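Local coordinates for protein exocyst complex component EXO70 (Saccharomyces cerevisiae, PDB 2B1E) that helps assemble the exocyst, the complex that tethers secretory vesicles to sites of exocytosis, and binds small GTPases and phosphatidylinositol-4,5-bisphosphate, at residues S66-H69 against G70-H74; K149-L152 against K153-F157; I413-F416 against I417-L421; P528-E531 against R532-S535. All blocks are in the same frame, centred on the assembly; numbering follows the deposited sequence.

Interaction 1. Residues S66-H69 against G70-H74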
loop_
_atom_site.group_PDB
_atom_site.type_symbol
_atom_site.label_atom_id
_atom_site.label_comp_id
_atom_site.label_asym_id
_atom_site.label_seq_id
_atom_site.Cartn_x
_atom_site.Cartn_y
_atom_site.Cartn_z
ATOM N N SER A 66 31.730 17.415 -70.336
ATOM C CA SER A 66 30.554 16.579 -70.122
ATOM C C SER A 66 30.882 15.158 -69.736
ATOM O O SER A 66 30.138 14.536 -68.992
ATOM C CB SER A 66 29.645 16.568 -71.360
ATOM O OG SER A 66 30.292 15.980 -72.473
ATOM N N GLU A 67 31.998 14.641 -70.229
ATOM C CA GLU A 67 32.376 13.272 -69.902
ATOM C C GLU A 67 32.626 13.145 -68.403
ATOM O O GLU A 67 32.122 12.236 -67.745
ATOM C CB GLU A 67 33.623 12.886 -70.685
ATOM C CG GLU A 67 34.082 11.470 -70.462
ATOM C CD GLU A 67 35.407 11.198 -71.128
ATOM O OE1 GLU A 67 36.333 12.023 -70.953
ATOM O OE2 GLU A 67 35.520 10.161 -71.819
ATOM N N PHE A 68 33.408 14.074 -67.863
ATOM C CA PHE A 68 33.731 14.074 -66.440
ATOM C C PHE A 68 32.482 14.336 -65.595
ATOM O O PHE A 68 32.230 13.657 -64.598
ATOM C CB PHE A 68 34.785 15.156 -66.166
ATOM C CG PHE A 68 35.168 15.282 -64.728
ATOM C CD1 PHE A 68 35.614 14.174 -64.013
ATOM C CD2 PHE A 68 35.113 16.515 -64.087
ATOM C CE1 PHE A 68 36.001 14.290 -62.683
ATOM C CE2 PHE A 68 35.499 16.643 -62.755
ATOM C CZ PHE A 68 35.945 15.528 -62.053
ATOM N N HIS A 69 31.695 15.323 -66.005
ATOM C CA HIS A 69 30.495 15.694 -65.266
ATOM C C HIS A 69 29.495 14.560 -65.281
ATOM O O HIS A 69 28.764 14.353 -64.317
ATOM C CB HIS A 69 29.890 16.963 -65.873
ATOM C CG HIS A 69 30.793 18.156 -65.773
ATOM N ND1 HIS A 69 30.599 19.307 -66.504
ATOM C CD2 HIS A 69 31.890 18.376 -65.011
ATOM C CE1 HIS A 69 31.537 20.186 -66.196
ATOM N NE2 HIS A 69 32.334 19.644 -65.293
ATOM N N GLY A 70 29.480 13.827 -66.388
ATOM C CA GLY A 70 28.581 12.699 -66.517
ATOM C C GLY A 70 28.907 11.602 -65.519
ATOM O O GLY A 70 28.028 11.151 -64.795
ATOM N N ILE A 71 30.164 11.166 -65.452
ATOM C CA ILE A 71 30.486 10.112 -64.495
ATOM C C ILE A 71 30.291 10.588 -63.048
ATOM O O ILE A 71 29.862 9.816 -62.188
ATOM C CB ILE A 71 31.922 9.572 -64.691
ATOM C CG1 ILE A 71 32.043 8.199 -64.008
ATOM C CG2 ILE A 71 32.941 10.541 -64.118
ATOM C CD1 ILE A 71 33.384 7.495 -64.238
ATOM N N LEU A 72 30.592 11.857 -62.771
ATOM C CA LEU A 72 30.393 12.380 -61.423
ATOM C C LEU A 72 28.923 12.214 -61.012
ATOM O O LEU A 72 28.619 11.746 -59.914
ATOM C CB LEU A 72 30.764 13.870 -61.336
ATOM C CG LEU A 72 32.233 14.284 -61.475
ATOM C CD1 LEU A 72 32.350 15.808 -61.271
ATOM C CD2 LEU A 72 33.079 13.544 -60.460
ATOM N N THR A 73 28.013 12.603 -61.892
ATOM C CA THR A 73 26.588 12.498 -61.577
ATOM C C THR A 73 26.144 11.035 -61.502
ATOM O O THR A 73 25.350 10.668 -60.640
ATOM C CB THR A 73 25.729 13.247 -62.621
ATOM O OG1 THR A 73 26.099 14.634 -62.626
ATOM C CG2 THR A 73 24.249 13.138 -62.284
ATOM N N HIS A 74 26.671 10.205 -62.396
ATOM C CA HIS A 74 26.312 8.794 -62.410
ATOM C C HIS A 74 26.715 8.129 -61.093
ATOM O O HIS A 74 25.912 7.447 -60.468
ATOM C CB HIS A 74 26.990 8.083 -63.583
ATOM C CG HIS A 74 26.627 6.635 -63.691
ATOM N ND1 HIS A 74 27.465 5.699 -64.254
ATOM C CD2 HIS A 74 25.524 5.961 -63.290
ATOM C CE1 HIS A 74 26.897 4.507 -64.190
ATOM N NE2 HIS A 74 25.718 4.638 -63.609
#

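Interaction 2. Residues K149-L152 against K153-F157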
loop_
_atom_site.group_PDB
_atom_site.type_symbol
_atom_site.label_atom_id
_atom_site.label_comp_id
_atom_site.label_asym_id
_atom_site.label_seq_id
_atom_site.Cartn_x
_atom_site.Cartn_y
_atom_site.Cartn_z
ATOM N N LYS A 149 7.252 2.411 -32.919
ATOM C CA LYS A 149 5.944 2.271 -33.546
ATOM C C LYS A 149 5.412 0.859 -33.318
ATOM O O LYS A 149 4.250 0.675 -32.954
ATOM C CB LYS A 149 6.019 2.574 -35.047
ATOM C CG LYS A 149 6.239 4.048 -35.363
ATOM C CD LYS A 149 6.006 4.367 -36.838
ATOM C CE LYS A 149 6.976 3.633 -37.762
ATOM N NZ LYS A 149 6.686 2.167 -37.863
ATOM N N LEU A 150 6.276 -0.131 -33.514
ATOM C CA LEU A 150 5.911 -1.528 -33.337
ATOM C C LEU A 150 5.428 -1.786 -31.903
ATOM O O LEU A 150 4.344 -2.336 -31.686
ATOM C CB LEU A 150 7.119 -2.417 -33.629
ATOM C CG LEU A 150 6.933 -3.904 -33.967
ATOM C CD1 LEU A 150 8.237 -4.633 -33.684
ATOM C CD2 LEU A 150 5.810 -4.525 -33.158
ATOM N N ILE A 151 6.243 -1.388 -30.931
ATOM C CA ILE A 151 5.920 -1.592 -29.522
ATOM C C ILE A 151 4.645 -0.869 -29.100
ATOM O O ILE A 151 3.836 -1.412 -28.346
ATOM C CB ILE A 151 7.085 -1.131 -28.623
ATOM C CG1 ILE A 151 8.341 -1.936 -28.972
ATOM C CG2 ILE A 151 6.721 -1.320 -27.145
ATOM C CD1 ILE A 151 9.597 -1.473 -28.255
ATOM N N LEU A 152 4.461 0.356 -29.574
ATOM C CA LEU A 152 3.260 1.100 -29.225
ATOM C C LEU A 152 2.007 0.360 -29.703
ATOM O O LEU A 152 0.971 0.382 -29.033
ATOM C CB LEU A 152 3.321 2.504 -29.821
ATOM C CG LEU A 152 4.317 3.438 -29.121
ATOM C CD1 LEU A 152 4.427 4.744 -29.892
ATOM C CD2 LEU A 152 3.862 3.696 -27.679
ATOM N N LYS A 153 2.112 -0.305 -30.853
ATOM C CA LYS A 153 0.992 -1.063 -31.411
ATOM C C LYS A 153 0.708 -2.292 -30.551
ATOM O O LYS A 153 -0.436 -2.728 -30.432
ATOM C CB LYS A 153 1.304 -1.498 -32.845
ATOM C CG LYS A 153 1.234 -0.374 -33.875
ATOM C CD LYS A 153 1.780 -0.836 -35.219
ATOM C CE LYS A 153 1.617 0.230 -36.293
ATOM N NZ LYS A 153 0.191 0.432 -36.657
ATOM N N CYS A 154 1.755 -2.857 -29.960
ATOM C CA CYS A 154 1.592 -4.023 -29.100
ATOM C C CYS A 154 0.910 -3.596 -27.810
ATOM O O CYS A 154 -0.051 -4.222 -27.365
ATOM C CB CYS A 154 2.948 -4.641 -28.771
ATOM S SG CYS A 154 3.793 -5.356 -30.185
ATOM N N MET A 155 1.413 -2.522 -27.215
ATOM C CA MET A 155 0.849 -2.017 -25.975
ATOM C C MET A 155 -0.579 -1.521 -26.188
ATOM O O MET A 155 -1.347 -1.375 -25.231
ATOM C CB MET A 155 1.719 -0.885 -25.422
ATOM C CG MET A 155 3.141 -1.309 -25.049
ATOM S SD MET A 155 3.224 -2.565 -23.752
ATOM C CE MET A 155 2.523 -1.656 -22.390
ATOM N N ALA A 156 -0.929 -1.260 -27.444
ATOM C CA ALA A 156 -2.265 -0.785 -27.779
ATOM C C ALA A 156 -3.315 -1.833 -27.417
ATOM O O ALA A 156 -4.458 -1.498 -27.120
ATOM C CB ALA A 156 -2.342 -0.461 -29.266
ATOM N N PHE A 157 -2.918 -3.101 -27.445
ATOM C CA PHE A 157 -3.814 -4.206 -27.121
ATOM C C PHE A 157 -4.182 -4.246 -25.638
ATOM O O PHE A 157 -5.222 -4.792 -25.264
ATOM C CB PHE A 157 -3.166 -5.537 -27.517
ATOM C CG PHE A 157 -3.179 -5.805 -28.992
ATOM C CD1 PHE A 157 -4.349 -6.206 -29.626
ATOM C CD2 PHE A 157 -2.024 -5.653 -29.753
ATOM C CE1 PHE A 157 -4.368 -6.450 -30.999
ATOM C CE2 PHE A 157 -2.033 -5.895 -31.125
ATOM C CZ PHE A 157 -3.205 -6.293 -31.749
#

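Interaction 3. Residues I413-F416 against I417-L421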
loop_
_atom_site.group_PDB
_atom_site.type_symbol
_atom_site.label_atom_id
_atom_site.label_comp_id
_atom_site.label_asym_id
_atom_site.label_seq_id
_atom_site.Cartn_x
_atom_site.Cartn_y
_atom_site.Cartn_z
ATOM N N ILE A 413 -21.331 2.652 30.427
ATOM C CA ILE A 413 -20.391 3.024 29.383
ATOM C C ILE A 413 -19.344 1.917 29.259
ATOM O O ILE A 413 -18.959 1.531 28.147
ATOM C CB ILE A 413 -19.713 4.382 29.699
ATOM C CG1 ILE A 413 -20.750 5.507 29.598
ATOM C CG2 ILE A 413 -18.541 4.615 28.742
ATOM C CD1 ILE A 413 -20.310 6.850 30.242
ATOM N N GLY A 414 -18.903 1.384 30.394
ATOM C CA GLY A 414 -17.927 0.305 30.350
ATOM C C GLY A 414 -18.464 -0.891 29.578
ATOM O O GLY A 414 -17.768 -1.487 28.751
ATOM N N PHE A 415 -19.717 -1.239 29.851
ATOM C CA PHE A 415 -20.378 -2.364 29.189
ATOM C C PHE A 415 -20.496 -2.093 27.686
ATOM O O PHE A 415 -20.166 -2.945 26.853
ATOM C CB PHE A 415 -21.768 -2.566 29.804
ATOM C CG PHE A 415 -22.581 -3.646 29.134
ATOM C CD1 PHE A 415 -22.274 -4.991 29.334
ATOM C CD2 PHE A 415 -23.644 -3.317 28.297
ATOM C CE1 PHE A 415 -23.017 -6.001 28.706
ATOM C CE2 PHE A 415 -24.398 -4.320 27.662
ATOM C CZ PHE A 415 -24.081 -5.665 27.869
ATOM N N PHE A 416 -20.984 -0.905 27.341
ATOM C CA PHE A 416 -21.139 -0.506 25.944
ATOM C C PHE A 416 -19.821 -0.649 25.169
ATOM O O PHE A 416 -19.788 -1.272 24.102
ATOM C CB PHE A 416 -21.673 0.937 25.895
ATOM C CG PHE A 416 -21.734 1.544 24.517
ATOM C CD1 PHE A 416 -22.410 0.901 23.471
ATOM C CD2 PHE A 416 -21.148 2.779 24.275
ATOM C CE1 PHE A 416 -22.498 1.488 22.209
ATOM C CE2 PHE A 416 -21.227 3.387 23.012
ATOM C CZ PHE A 416 -21.904 2.741 21.975
ATOM N N ILE A 417 -18.726 -0.113 25.703
ATOM C CA ILE A 417 -17.447 -0.211 25.002
ATOM C C ILE A 417 -17.000 -1.673 24.864
ATOM O O ILE A 417 -16.518 -2.091 23.804
ATOM C CB ILE A 417 -16.332 0.595 25.723
ATOM C CG1 ILE A 417 -16.757 2.061 25.882
ATOM C CG2 ILE A 417 -15.030 0.529 24.911
ATOM C CD1 ILE A 417 -17.151 2.750 24.555
ATOM N N LEU A 418 -17.163 -2.456 25.924
ATOM C CA LEU A 418 -16.763 -3.856 25.863
ATOM C C LEU A 418 -17.590 -4.648 24.852
ATOM O O LEU A 418 -17.062 -5.537 24.184
ATOM C CB LEU A 418 -16.841 -4.498 27.249
ATOM C CG LEU A 418 -15.726 -4.058 28.206
ATOM C CD1 LEU A 418 -16.090 -4.463 29.607
ATOM C CD2 LEU A 418 -14.397 -4.661 27.806
ATOM N N MET A 419 -18.875 -4.332 24.707
ATOM C CA MET A 419 -19.673 -5.078 23.740
ATOM C C MET A 419 -19.133 -4.828 22.339
ATOM O O MET A 419 -19.142 -5.722 21.487
ATOM C CB MET A 419 -21.162 -4.697 23.808
ATOM C CG MET A 419 -21.928 -5.316 24.990
ATOM S SD MET A 419 -21.941 -7.147 25.033
ATOM C CE MET A 419 -23.075 -7.484 23.694
ATOM N N ASN A 420 -18.653 -3.614 22.098
ATOM C CA ASN A 420 -18.105 -3.292 20.799
ATOM C C ASN A 420 -16.721 -3.928 20.648
ATOM O O ASN A 420 -16.415 -4.518 19.612
ATOM C CB ASN A 420 -18.040 -1.770 20.604
ATOM C CG ASN A 420 -19.415 -1.156 20.346
ATOM O OD1 ASN A 420 -20.199 -0.921 21.270
ATOM N ND2 ASN A 420 -19.714 -0.910 19.085
ATOM N N LEU A 421 -15.888 -3.822 21.678
ATOM C CA LEU A 421 -14.560 -4.418 21.607
ATOM C C LEU A 421 -14.649 -5.931 21.418
ATOM O O LEU A 421 -13.703 -6.551 20.942
ATOM C CB LEU A 421 -13.752 -4.101 22.865
ATOM C CG LEU A 421 -13.228 -2.667 23.000
ATOM C CD1 LEU A 421 -12.594 -2.497 24.386
ATOM C CD2 LEU A 421 -12.211 -2.368 21.896
#

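Interaction 4. Residues P528-E531 against R532-S535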
loop_
_atom_site.group_PDB
_atom_site.type_symbol
_atom_site.label_atom_id
_atom_site.label_comp_id
_atom_site.label_asym_id
_atom_site.label_seq_id
_atom_site.Cartn_x
_atom_site.Cartn_y
_atom_site.Cartn_z
ATOM N N PRO A 528 -14.128 -10.486 50.472
ATOM C CA PRO A 528 -13.173 -10.429 51.584
ATOM C C PRO A 528 -13.557 -9.340 52.590
ATOM O O PRO A 528 -13.510 -9.563 53.799
ATOM C CB PRO A 528 -11.844 -10.141 50.880
ATOM C CG PRO A 528 -12.004 -10.882 49.570
ATOM C CD PRO A 528 -13.431 -10.511 49.172
ATOM N N MET A 529 -13.958 -8.174 52.091
ATOM C CA MET A 529 -14.338 -7.080 52.976
ATOM C C MET A 529 -15.594 -7.363 53.794
ATOM O O MET A 529 -15.630 -7.088 54.991
ATOM C CB MET A 529 -14.547 -5.780 52.193
ATOM C CG MET A 529 -14.769 -4.587 53.111
ATOM S SD MET A 529 -14.916 -3.028 52.254
ATOM C CE MET A 529 -13.154 -2.803 51.705
ATOM N N TYR A 530 -16.632 -7.894 53.157
ATOM C CA TYR A 530 -17.855 -8.174 53.895
ATOM C C TYR A 530 -17.654 -9.207 55.001
ATOM O O TYR A 530 -18.243 -9.086 56.078
ATOM C CB TYR A 530 -18.986 -8.633 52.961
ATOM C CG TYR A 530 -20.316 -8.655 53.677
ATOM C CD1 TYR A 530 -20.945 -7.466 54.052
ATOM C CD2 TYR A 530 -20.898 -9.862 54.068
ATOM C CE1 TYR A 530 -22.116 -7.475 54.809
ATOM C CE2 TYR A 530 -22.067 -9.887 54.826
ATOM C CZ TYR A 530 -22.666 -8.688 55.197
ATOM O OH TYR A 530 -23.780 -8.698 55.994
ATOM N N GLU A 531 -16.843 -10.231 54.741
ATOM C CA GLU A 531 -16.592 -11.238 55.759
ATOM C C GLU A 531 -15.934 -10.603 56.981
ATOM O O GLU A 531 -16.269 -10.936 58.116
ATOM C CB GLU A 531 -15.705 -12.359 55.203
ATOM C CG GLU A 531 -16.366 -13.107 54.055
ATOM C CD GLU A 531 -15.626 -14.358 53.648
ATOM O OE1 GLU A 531 -14.433 -14.256 53.275
ATOM O OE2 GLU A 531 -16.249 -15.444 53.692
ATOM N N ARG A 532 -14.999 -9.688 56.747
ATOM C CA ARG A 532 -14.302 -9.002 57.836
ATOM C C ARG A 532 -15.246 -8.068 58.592
ATOM O O ARG A 532 -15.213 -7.987 59.821
ATOM C CB ARG A 532 -13.118 -8.209 57.273
ATOM C CG ARG A 532 -11.994 -9.094 56.758
ATOM C CD ARG A 532 -11.055 -8.363 55.820
ATOM N NE ARG A 532 -10.056 -9.297 55.312
ATOM C CZ ARG A 532 -9.485 -9.216 54.119
ATOM N NH1 ARG A 532 -9.800 -8.234 53.287
ATOM N NH2 ARG A 532 -8.613 -10.140 53.747
ATOM N N PHE A 533 -16.080 -7.357 57.844
ATOM C CA PHE A 533 -17.053 -6.426 58.417
ATOM C C PHE A 533 -18.082 -7.188 59.260
ATOM O O PHE A 533 -18.386 -6.810 60.401
ATOM C CB PHE A 533 -17.745 -5.676 57.264
ATOM C CG PHE A 533 -18.912 -4.829 57.684
ATOM C CD1 PHE A 533 -18.757 -3.810 58.614
ATOM C CD2 PHE A 533 -20.165 -5.022 57.101
ATOM C CE1 PHE A 533 -19.832 -2.985 58.959
ATOM C CE2 PHE A 533 -21.240 -4.206 57.438
ATOM C CZ PHE A 533 -21.073 -3.188 58.368
ATOM N N TYR A 534 -18.618 -8.261 58.688
ATOM C CA TYR A 534 -19.607 -9.092 59.372
ATOM C C TYR A 534 -18.990 -9.695 60.631
ATOM O O TYR A 534 -19.598 -9.691 61.694
ATOM C CB TYR A 534 -20.075 -10.211 58.435
ATOM C CG TYR A 534 -21.044 -11.209 59.042
ATOM C CD1 TYR A 534 -22.427 -10.992 59.007
ATOM C CD2 TYR A 534 -20.580 -12.388 59.617
ATOM C CE1 TYR A 534 -23.322 -11.944 59.530
ATOM C CE2 TYR A 534 -21.460 -13.337 60.142
ATOM C CZ TYR A 534 -22.823 -13.110 60.093
ATOM O OH TYR A 534 -23.678 -14.058 60.599
ATOM N N SER A 535 -17.775 -10.211 60.510
ATOM C CA SER A 535 -17.108 -10.821 61.655
ATOM C C SER A 535 -16.822 -9.797 62.756
ATOM O O SER A 535 -16.889 -10.102 63.941
ATOM C CB SER A 535 -15.802 -11.469 61.206
ATOM O OG SER A 535 -15.121 -12.049 62.305
#

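Interaction 1. Residues S66-H69 against G70-H74
Backbone bonds of the i+4 to i kind join Ser66-His69 to Gly70-His74 at the start of helix 66-94, opening with Gly70 N to Ser66 O (2.8 Å, with a rather bent N-H...O angle of 143°). Ile71 N and Leu72 N continue the series, the latter 3.0 Å from Phe68 O, and Thr73 N reaches His69 O at 3.1 Å. One turn apart, Phe68 and Leu72 form the main side-chain pair. The CD1 methyl of Leu72 sits over one face of the Phe68 ring, displaced toward the rim, 3.6 Å from CE2 of Phe68; its line to the ring centroid is 3.9 Å long and 23° off the normal, a CH-pi contact. The second methyl, CD2, comes within 3.7 Å of CE1 of Phe68, and the leucine fork thus spans the ring from CE2 round to CE1. With CG of Phe68 anti to the backbone N (chi1 178°), the ring extends alongside the following turn, where the leucine can cover it. Ile71 meets the backbone instead: its CG2 is 3.2 Å from Phe68 O. On the outer side, His69 NE2 is hydrogen-bonded to Glu64, just before the helix. The Phe68 amide is bonded to Asn65 OD1. Leu72 packs on Leu52 and Ile55 of helix 38-56, while Ile71 bridges from Ile55 to Leu18 and Ala19 of helix 15-30, seating this first turn among the N-terminal helices.

Interaction 2. Residues K149-L152 against K153-F157
The flat groups that meet between Lys149-Leu152 and Lys153-Phe157 are peptide units of an alpha-helix: Cys154 N approaches Leu150 O in the carbonyl plane, whereas Lys153 N is tilted 25° out of the plane of the Lys149 carbonyl. The Phe157 ring, just beyond, has Cys154 O at its edge and in its plane. This is the C-terminal part of helix 136-155, and its bonding grows less regular here. Met155 N makes a nearly straight bond to Ile151 O (2.9 Å, 171°), but Ala156 N reaches Leu152 O only weakly, at 3.0 Å and a strongly bent angle of 121°. Lys153 N and Cys154 N each divide their hydrogen bonding, adding weak bonds to Leu150 O and Ile151 O, respectively.

On the exposed side, Lys149 and Lys153 keep their ammonium groups 6.8 Å apart (NZ to NZ), and Lys149 is salt-bridged to Glu146. The Lys153 stem lies against the backbone, with its CG 3.3 Å from Lys149 O. Two apolar pairs run along the buried side. CD2 of Leu150 touches SG of Cys154 at 3.7 Å, next to Phe100 and Phe190. Ile151 and Met155 lie alongside each other and point the same way; bends at chi2 and chi3 turn the far end of the methionine from the isoleucine, and the side chain touches Tyr183 and Phe190 of helix 180-201. Nearer the backbone, CG2 of Ile151 meets CG of Met155 at 4.1 Å.

Interaction 3. Residues I413-F416 against I417-L421
A Met-aromatic contact one turn apart, between Phe415 and Met419, marks this buried part of helix 410-429. Met419 CG stands over one face of the Phe415 ring, 3.6 Å from CZ of Phe415 and offset toward the rim; measured to the centroid it is 20° off the normal, the geometry of a CH-pi contact. The sulfur comes in more obliquely, with SD of Met419 4.5 Å from the centroid of the Phe415 ring. The two side chains run side by side: Phe415 has CG anti to its amide nitrogen (chi1 176°), and bends at chi2 and chi3 of the methionine bring its sulfur obliquely over the CZ and CE1 rim. Beneath the pair, Met419 N is bonded to Phe415 O at 2.9 Å, close to the line of the carbonyl.

Phe416 crosses its neighbours obliquely, its CD2 lying 4.0 Å from CD1 of Ile417 and its ring plane 84° from the Asn420 amide plane. With an alanine at Phe416, Ile417 CD1 would probably lose its packing on the ring carbon CD2 and a gap would open beside it. Ile417 also packs back along the helix, its CG1 being 4.2 Å from CG2 of Ile413. Gly414 brings only backbone, and its carbonyl oxygen takes the Leu418 N-H at 3.0 Å.

Tyr507 meets the Phe415 ring, while Ile413 and Ile417 press on helix 364-391 and Leu418 on Tyr452 and Met456 of helix 440-473. Such apolar seams along a helix that has partners on several sides are typical of the interior of an alpha-helical bundle, here in an Exo70 rod.

Interaction 4. Residues P528-E531 against R532-S535
Tyr530 packs against both Phe533 and Tyr534 on the buried side of helix 512-537, while Pro528 and Arg532 meet on its outer side, an amphipathic division of a helix in the alpha-helical bundle. On the tight side, CE1 of Tyr530 approaches the edge of the Phe533 ring near its plane, 3.9 Å from CD2 of Phe533. The CB of Tyr534 lies over a face of the Tyr530 ring, 4.1 Å from CE2 of Tyr530. Tyr530 has CG anti to the backbone N (chi1 -169°), laying its ring along the next turn. The Tyr530 hydroxyl is hydrogen-bonded to Tyr550 O, and its ring meets that of Phe493, with Phe490 also touching. An alanine at Tyr530 would probably leave the Tyr550 carbonyl without this donor and open a gap between Phe533 and helix 552-563.

The outer side is looser. Arg532 runs back along the helix, extended from CG to NE, and spreads its guanidinium face over the proline; Glu531 does not pair with it, OE1 of Glu531 being 6.9 Å from NE of Arg532. Arg532 N bonds Pro528 O only weakly, at 3.3 Å, next to the proline kink. CB of Pro528 stands 3.7 Å from NH1 of Arg532.

In the fold
All four contacts lie within single helices, 66-94, 136-155, 410-429 and 512-537, spaced in sequence order along the elongated rod, with the centres of interactions 1 and 4 about 132 Å apart. Interaction 3 is the buried one, almost wholly apolar; the other three each have a packed side and an exposed, polar one. Their apolar chemistry differs: a leucine over a phenylalanine face in interaction 1, aliphatic and sulfur contacts in interaction 2, with no ring among the touching pairs of its two segments, methionine over a ring in interaction 3, and clustered aromatics in interaction 4. Interactions 3 and 4, about 32 Å apart between centres, both pack against helix 440-473, which links their surroundings.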